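PDB 2UYG: 3-dehydroquinate dehydratase from Thermus thermophilus, which catalyses the dehydration of 3-dehydroquinate to 3-dehydroshikimate, probably a trans-elimination through an enolate, the third step of chorismate biosynthesis, and assembles as a homododecamer. Local coordinates for residues A[54-57]-A[58-62]. Numbering follows the deposited sequence.
Sequences QLIE and WVQQA
Trp58 N donates to Gln54 O at 3.0 Å with an N-H...O angle of 171°, the straightest of four successive i to i+4 backbone bonds; Val59 N to Leu55 O, Gln60 N to Ile56 O and Gln61 N to Glu57 O follow, the run that defines alpha-helical geometry. One turn apart on the same side, the Gln54 amide lies stacked over one face of the Trp58 indole, their planes 13° apart. With CG anti to the backbone N and the chain then bent at chi2 (67°), Gln54 lays its aliphatic part along the ring: CG sits 3.6 Å from the centroid of the six-membered Trp58 ring, nearly on its normal, a CH-pi contact. Farther out, Gln54 OE1 is 3.0 Å from Trp58 NE1 but above the indole plane, where the angle is too poor for a hydrogen bond. Replacing the indole by an alanine side chain would remove the surface under the Gln54 amide, which would probably be freer to turn. These residues belong to helix 52-61, which packs beside the five-stranded parallel sheet of the type II dehydroquinase fold; Leu55, Trp58 and Val59 all touch Leu5 of strand 2-6, and Leu55 and Val59 also meet Leu84 of helix 82-89. On another flank, Ile56 and Gln60 run side by side, with Ile56 CG2 3.3 Å from Gln60 NE2. The Gln60 amide is gripped by three hydrogen bonds from a second subunit: NE2 to Asn9 and Asn50, OE1 to Asn11. Glu57 binds Asn50 and Tyr51 of the same neighbouring subunit, while its CG passes 4.1 Å from Gln60 OE1.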
loop_
_atom_site.group_PDB
_atom_site.type_symbol
_atom_site.label_atom_id
_atom_site.label_comp_id
_atom_site.label_asym_id
_atom_site.label_seq_id
_atom_site.Cartn_x
_atom_site.Cartn_y
_atom_site.Cartn_z
ATOM N N GLN A 54 -13.830 -28.768 -11.610
ATOM C CA GLN A 54 -14.975 -29.552 -11.351
ATOM C C GLN A 54 -15.989 -28.727 -10.564
ATOM O O GLN A 54 -17.169 -28.837 -10.803
ATOM C CB GLN A 54 -14.568 -30.882 -10.660
ATOM C CG GLN A 54 -15.773 -31.740 -10.181
ATOM C CD GLN A 54 -16.626 -32.302 -11.292
ATOM O OE1 GLN A 54 -17.606 -31.658 -11.815
ATOM N NE2 GLN A 54 -16.365 -33.542 -11.572
ATOM N N LEU A 55 -15.526 -27.863 -9.649
ATOM C CA LEU A 55 -16.434 -27.027 -8.823
ATOM C C LEU A 55 -17.224 -26.102 -9.714
ATOM O O LEU A 55 -18.421 -25.903 -9.577
ATOM C CB LEU A 55 -15.623 -26.153 -7.813
ATOM C CG LEU A 55 -15.893 -26.259 -6.342
ATOM C CD1 LEU A 55 -15.271 -25.083 -5.516
ATOM C CD2 LEU A 55 -17.331 -26.570 -5.915
ATOM N N ILE A 56 -16.478 -25.487 -10.617
ATOM C CA ILE A 56 -17.021 -24.602 -11.600
ATOM C C ILE A 56 -18.145 -25.302 -12.370
ATOM O O ILE A 56 -19.264 -24.776 -12.426
ATOM C CB ILE A 56 -15.908 -24.155 -12.533
ATOM C CG1 ILE A 56 -15.045 -23.089 -11.829
ATOM C CG2 ILE A 56 -16.495 -23.579 -13.876
ATOM C CD1 ILE A 56 -13.728 -22.792 -12.585
ATOM N N GLU A 57 -17.847 -26.475 -12.948
ATOM C CA GLU A 57 -18.787 -27.174 -13.795
ATOM C C GLU A 57 -20.046 -27.498 -13.007
ATOM O O GLU A 57 -21.111 -27.216 -13.491
ATOM C CB GLU A 57 -18.164 -28.404 -14.468
ATOM C CG GLU A 57 -17.243 -27.931 -15.549
ATOM C CD GLU A 57 -16.603 -28.968 -16.430
ATOM O OE1 GLU A 57 -16.385 -30.102 -16.009
ATOM O OE2 GLU A 57 -16.238 -28.559 -17.554
ATOM N N TRP A 58 -19.915 -27.991 -11.778
ATOM C CA TRP A 58 -21.086 -28.261 -10.954
ATOM C C TRP A 58 -21.892 -26.990 -10.652
ATOM O O TRP A 58 -23.158 -27.009 -10.639
ATOM C CB TRP A 58 -20.660 -28.893 -9.662
ATOM C CG TRP A 58 -20.197 -30.288 -9.725
ATOM C CD1 TRP A 58 -20.631 -31.292 -10.642
ATOM C CD2 TRP A 58 -19.408 -30.977 -8.741
ATOM N NE1 TRP A 58 -20.066 -32.495 -10.298
ATOM C CE2 TRP A 58 -19.322 -32.348 -9.145
ATOM C CE3 TRP A 58 -18.670 -30.550 -7.572
ATOM C CZ2 TRP A 58 -18.480 -33.294 -8.479
ATOM C CZ3 TRP A 58 -17.901 -31.467 -6.876
ATOM C CH2 TRP A 58 -17.830 -32.850 -7.295
ATOM N N VAL A 59 -21.259 -25.856 -10.380
ATOM C CA VAL A 59 -22.137 -24.721 -10.201
ATOM C C VAL A 59 -22.800 -24.400 -11.513
ATOM O O VAL A 59 -24.027 -24.187 -11.545
ATOM C CB VAL A 59 -21.594 -23.447 -9.355
ATOM C CG1 VAL A 59 -20.509 -23.756 -8.380
ATOM C CG2 VAL A 59 -21.429 -22.281 -10.186
ATOM N N GLN A 60 -22.052 -24.514 -12.615
ATOM C CA GLN A 60 -22.591 -24.089 -13.923
ATOM C C GLN A 60 -23.820 -24.901 -14.334
ATOM O O GLN A 60 -24.853 -24.317 -14.804
ATOM C CB GLN A 60 -21.536 -24.209 -15.035
ATOM C CG GLN A 60 -20.461 -23.170 -15.116
ATOM C CD GLN A 60 -19.371 -23.537 -16.162
ATOM O OE1 GLN A 60 -19.395 -24.602 -16.762
ATOM N NE2 GLN A 60 -18.439 -22.681 -16.338
ATOM N N GLN A 61 -23.720 -26.219 -14.203
ATOM C CA GLN A 61 -24.721 -27.164 -14.802
ATOM C C GLN A 61 -25.877 -27.322 -13.743
ATOM O O GLN A 61 -26.889 -27.875 -14.052
ATOM C CB GLN A 61 -24.020 -28.559 -15.149
ATOM C CG GLN A 61 -24.401 -29.509 -16.485
ATOM C CD GLN A 61 -23.432 -29.253 -17.775
ATOM O OE1 GLN A 61 -23.511 -28.194 -18.432
ATOM N NE2 GLN A 61 -22.519 -30.202 -18.065
ATOM N N ALA A 62 -25.738 -26.870 -12.494
ATOM C CA ALA A 62 -26.739 -27.174 -11.456
ATOM C C ALA A 62 -28.243 -26.918 -11.791
ATOM O O ALA A 62 -29.121 -27.765 -11.502
ATOM C CB ALA A 62 -26.392 -26.527 -10.149
#